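Local coordinates for protein Non-reducing end alpha-L-arabinofuranosidase BoGH43B (Bacteroides ovatus, PDB 5JOZ) that releases terminal non-reducing alpha-L-arabinofuranosyl residues from xyloglucan side branches, a step in the breakdown of this plant polysaccharide by a gut bacterium, at residues Leu343-Gly347 / Pro358-Gly362; Glu383-Ala387 / Gln490-Asn494. All coordinates share one frame; numbering follows the deposited sequence.

Contact 1. Residues Leu343-Gly347 / Pro358-Gly362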
# COMPACT_ATOMS: atom_id res chain seq x y z
N LEU A 343 -12.01 -9.11 -19.18
CA LEU A 343 -10.64 -8.58 -19.15
C LEU A 343 -9.74 -9.55 -19.91
O LEU A 343 -9.55 -10.69 -19.48
CB LEU A 343 -10.12 -8.41 -17.73
CG LEU A 343 -8.66 -7.94 -17.63
CD1 LEU A 343 -8.40 -6.57 -18.26
CD2 LEU A 343 -8.27 -7.94 -16.18
N ARG A 344 -9.20 -9.09 -21.04
CA ARG A 344 -8.28 -9.88 -21.86
C ARG A 344 -6.85 -9.60 -21.42
O ARG A 344 -6.37 -8.47 -21.50
CB ARG A 344 -8.45 -9.52 -23.33
CG ARG A 344 -7.51 -10.26 -24.27
CD ARG A 344 -8.05 -10.36 -25.69
NE ARG A 344 -9.16 -11.32 -25.78
CZ ARG A 344 -9.86 -11.56 -26.89
NH1 ARG A 344 -9.59 -10.93 -28.02
NH2 ARG A 344 -10.84 -12.45 -26.87
N LEU A 345 -6.17 -10.66 -20.97
CA LEU A 345 -4.77 -10.60 -20.54
C LEU A 345 -3.92 -11.34 -21.55
O LEU A 345 -4.16 -12.52 -21.84
CB LEU A 345 -4.64 -11.21 -19.14
CG LEU A 345 -3.53 -10.67 -18.25
CD1 LEU A 345 -3.67 -9.17 -18.03
CD2 LEU A 345 -3.55 -11.42 -16.92
N LYS A 346 -2.96 -10.64 -22.15
CA LYS A 346 -2.01 -11.22 -23.10
C LYS A 346 -0.67 -11.46 -22.40
O LYS A 346 0.08 -10.52 -22.12
CB LYS A 346 -1.78 -10.29 -24.28
CG LYS A 346 -2.99 -10.01 -25.15
CD LYS A 346 -2.53 -9.48 -26.50
CE LYS A 346 -3.67 -9.37 -27.50
NZ LYS A 346 -4.55 -8.20 -27.23
N GLY A 347 -0.35 -12.71 -22.14
CA GLY A 347 0.91 -13.05 -21.52
C GLY A 347 2.05 -12.84 -22.49
O GLY A 347 1.98 -13.33 -23.62
N PRO A 358 5.36 -7.60 -15.91
CA PRO A 358 4.66 -8.78 -16.40
C PRO A 358 3.15 -8.54 -16.52
O PRO A 358 2.61 -7.65 -15.87
CB PRO A 358 4.95 -9.83 -15.33
CG PRO A 358 5.28 -9.08 -14.10
CD PRO A 358 5.71 -7.70 -14.48
N SER A 359 2.48 -9.32 -17.36
CA SER A 359 1.03 -9.24 -17.52
C SER A 359 0.31 -9.76 -16.25
O SER A 359 -0.19 -10.89 -16.18
CB SER A 359 0.59 -9.99 -18.78
OG SER A 359 1.37 -9.60 -19.91
N PHE A 360 0.28 -8.90 -15.24
CA PHE A 360 -0.28 -9.19 -13.93
C PHE A 360 -1.19 -8.02 -13.58
O PHE A 360 -0.81 -6.87 -13.78
CB PHE A 360 0.84 -9.32 -12.89
CG PHE A 360 0.35 -9.41 -11.46
CD1 PHE A 360 0.07 -8.26 -10.72
CD2 PHE A 360 0.20 -10.65 -10.85
CE1 PHE A 360 -0.37 -8.35 -9.42
CE2 PHE A 360 -0.24 -10.74 -9.54
CZ PHE A 360 -0.53 -9.59 -8.83
N ILE A 361 -2.38 -8.33 -13.07
CA ILE A 361 -3.31 -7.33 -12.58
C ILE A 361 -3.92 -7.89 -11.30
O ILE A 361 -4.59 -8.93 -11.31
CB ILE A 361 -4.42 -7.00 -13.60
CG1 ILE A 361 -3.79 -6.61 -14.95
CG2 ILE A 361 -5.32 -5.86 -13.08
CD1 ILE A 361 -4.74 -6.08 -16.01
N GLY A 362 -3.67 -7.21 -10.18
CA GLY A 362 -4.07 -7.74 -8.89
C GLY A 362 -4.56 -6.71 -7.92
O GLY A 362 -4.61 -5.51 -8.22

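Contact 2. Residues Glu383-Ala387 / Gln490-Asn494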
# COMPACT_ATOMS: atom_id res chain seq x y z
N GLU A 383 4.03 -25.94 -23.61
CA GLU A 383 4.24 -26.08 -22.15
C GLU A 383 4.63 -24.79 -21.39
O GLU A 383 4.24 -24.63 -20.23
CB GLU A 383 5.22 -27.23 -21.82
CG GLU A 383 4.77 -28.59 -22.39
CD GLU A 383 5.23 -29.83 -21.61
OE1 GLU A 383 6.12 -29.73 -20.74
OE2 GLU A 383 4.68 -30.93 -21.89
N ASN A 384 5.33 -23.86 -22.05
CA ASN A 384 5.73 -22.57 -21.45
C ASN A 384 4.60 -21.55 -21.19
O ASN A 384 4.83 -20.52 -20.56
CB ASN A 384 6.89 -21.90 -22.25
CG ASN A 384 6.56 -21.65 -23.73
OD1 ASN A 384 6.60 -22.58 -24.55
ND2 ASN A 384 6.27 -20.41 -24.10
N GLU A 385 3.39 -21.84 -21.68
CA GLU A 385 2.29 -20.88 -21.69
C GLU A 385 1.36 -21.15 -20.53
O GLU A 385 0.97 -22.30 -20.27
CB GLU A 385 1.51 -20.99 -23.00
CG GLU A 385 2.34 -20.63 -24.22
CD GLU A 385 1.53 -20.57 -25.49
OE1 GLU A 385 0.55 -21.33 -25.62
OE2 GLU A 385 1.89 -19.77 -26.39
N GLU A 386 1.02 -20.08 -19.82
CA GLU A 386 0.23 -20.20 -18.62
C GLU A 386 -0.53 -18.92 -18.31
O GLU A 386 -0.14 -17.82 -18.71
CB GLU A 386 1.13 -20.62 -17.44
CG GLU A 386 2.29 -19.68 -17.18
CD GLU A 386 3.38 -20.25 -16.28
OE1 GLU A 386 3.59 -21.49 -16.26
OE2 GLU A 386 4.06 -19.43 -15.62
N ALA A 387 -1.64 -19.10 -17.61
CA ALA A 387 -2.46 -17.99 -17.15
C ALA A 387 -3.39 -18.46 -16.05
O ALA A 387 -3.81 -19.63 -16.03
CB ALA A 387 -3.27 -17.40 -18.30
N GLN A 490 8.64 -16.60 -24.28
CA GLN A 490 7.82 -16.33 -25.47
C GLN A 490 6.55 -15.61 -25.06
O GLN A 490 6.14 -15.68 -23.91
CB GLN A 490 7.39 -17.65 -26.14
CG GLN A 490 8.45 -18.72 -26.26
CD GLN A 490 9.66 -18.27 -27.05
OE1 GLN A 490 9.57 -17.38 -27.90
NE2 GLN A 490 10.80 -18.89 -26.77
N ALA A 491 5.90 -14.95 -26.01
CA ALA A 491 4.52 -14.49 -25.81
C ALA A 491 3.57 -15.69 -25.81
O ALA A 491 3.87 -16.71 -26.43
CB ALA A 491 4.12 -13.52 -26.91
N ASN A 492 2.44 -15.57 -25.10
CA ASN A 492 1.36 -16.56 -25.20
C ASN A 492 0.75 -16.44 -26.59
O ASN A 492 0.57 -15.34 -27.10
CB ASN A 492 0.27 -16.35 -24.12
CG ASN A 492 0.60 -16.99 -22.78
OD1 ASN A 492 1.57 -17.73 -22.64
ND2 ASN A 492 -0.22 -16.71 -21.77
N THR A 493 0.45 -17.58 -27.20
CA THR A 493 -0.18 -17.62 -28.52
C THR A 493 -1.57 -17.00 -28.45
O THR A 493 -1.92 -16.15 -29.28
CB THR A 493 -0.30 -19.07 -29.05
OG1 THR A 493 -0.95 -19.88 -28.07
CG2 THR A 493 1.08 -19.66 -29.36
N ASN A 494 -2.34 -17.41 -27.45
CA ASN A 494 -3.71 -16.94 -27.24
C ASN A 494 -3.85 -16.03 -26.02
O ASN A 494 -3.10 -16.16 -25.05
CB ASN A 494 -4.64 -18.13 -27.04
CG ASN A 494 -4.65 -19.08 -28.21
OD1 ASN A 494 -4.74 -18.67 -29.37
ND2 ASN A 494 -4.58 -20.38 -27.92
O HOH W 1 -1.84 -19.65 -25.52

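Contact 1. Residues Leu343-Gly347 / Pro358-Gly362
In the β-sandwich of the C-terminal concanavalin A-like domain, L343 and L345 on one sheet face S359 and I361 on the other. Strands 343-345 and 359-362 run roughly antiparallel, at 144°, but their axes pass 8.9 Å apart, so side chains rather than a backbone ladder join them. The δ-methyls of L343 and I361 meet tip to tip, with L343 CD2 4.0 Å from I361 CD1. L345 instead lies alongside I361, the two side chains running in opposite senses, and its CD1 comes within 3.8 Å of I361 CD1. The other methyl of L345, CD2, rests 3.5 Å from the carbonyl oxygen of S359. M483, from strand 480-486, touches both leucines, and W334 closes in on L343 and I361.

The polar bond lies at the K346-S359 end of the contact. S359 is the centre of an inverse gamma turn, and its first torsion (chi1 -49°), which sets OG beside the backbone N, turns the hydroxyl to K346 O. There OG donates at 2.7 Å, tilted 33° from the carbonyl plane. Replacing this serine with a valine would probably cost the K346 carbonyl its hydroxyl donor and press a methyl against it. The chemistry is thus divided: methyl groups of L343, L345 and I361 make the apolar part of the contact between the sheets, while one short hydroxyl bond ties the backbone at K346 to S359.

Contact 2. Residues Glu383-Ala387 / Gln490-Asn494
Q490 begins the meeting of loop 490-494 with segment 383-387 by laying its aliphatic part against the amide of N384, Q490 CG lying 3.5 Å from N384 ND2. The two amide groups stand nearly perpendicular, and N384 ND2 donates to G487 O.

Past A491, N492 uses both branches of its amide. Its OD1 settles against the aliphatic root of E385, 3.3 Å from E385 CB, while its ND2 donates to E386 O over 3.3 Å. That bond is nearly straight (167°) and lies in the plane of the N492 amide, yet it reaches the E386 carbonyl from above the carbonyl plane.

T493 then offers its backbone: T493 N donates to E385 OE2 at 2.7 Å, approaching from above the carboxylate plane. The glutamate chain is extended beyond CG (chi2 -173°), which carries the carboxylate out to this N-H, and the E385 side chain crosses that of T493 at about a right angle.

At N494 a water takes over, accepting from N494 N at 3.0 Å and donating to E385 OE1 at 2.9 Å. K381 N also binds OE1. The carboxylate of the buried E385 is therefore held through both oxygens by backbone N-H groups and a water, a setting likely to favour its ionised form; the same bonds tie 490-494 to segment 383-387.

How the contacts relate
Together the contacts illustrate how one β-sandwich is joined differently in its core and near its surface. Contact 1 is buried and spans the two sheets, mostly through methyl groups; contact 2 is only partly buried and fastens the loop leading into strand 496-505 through amides, a carboxylate and a water. They adjoin, their centres 12 Å apart, and a probable backbone hydrogen bond from N492 N to G347 O, 2.7 Å long, links them directly. Both also lean on strand 480-486: A485 touches L345 from contact 1 and both A387 and N492 from contact 2. Apolar packing thus gives way to polar bonding from the buried contact 1 to the partly buried contact 2.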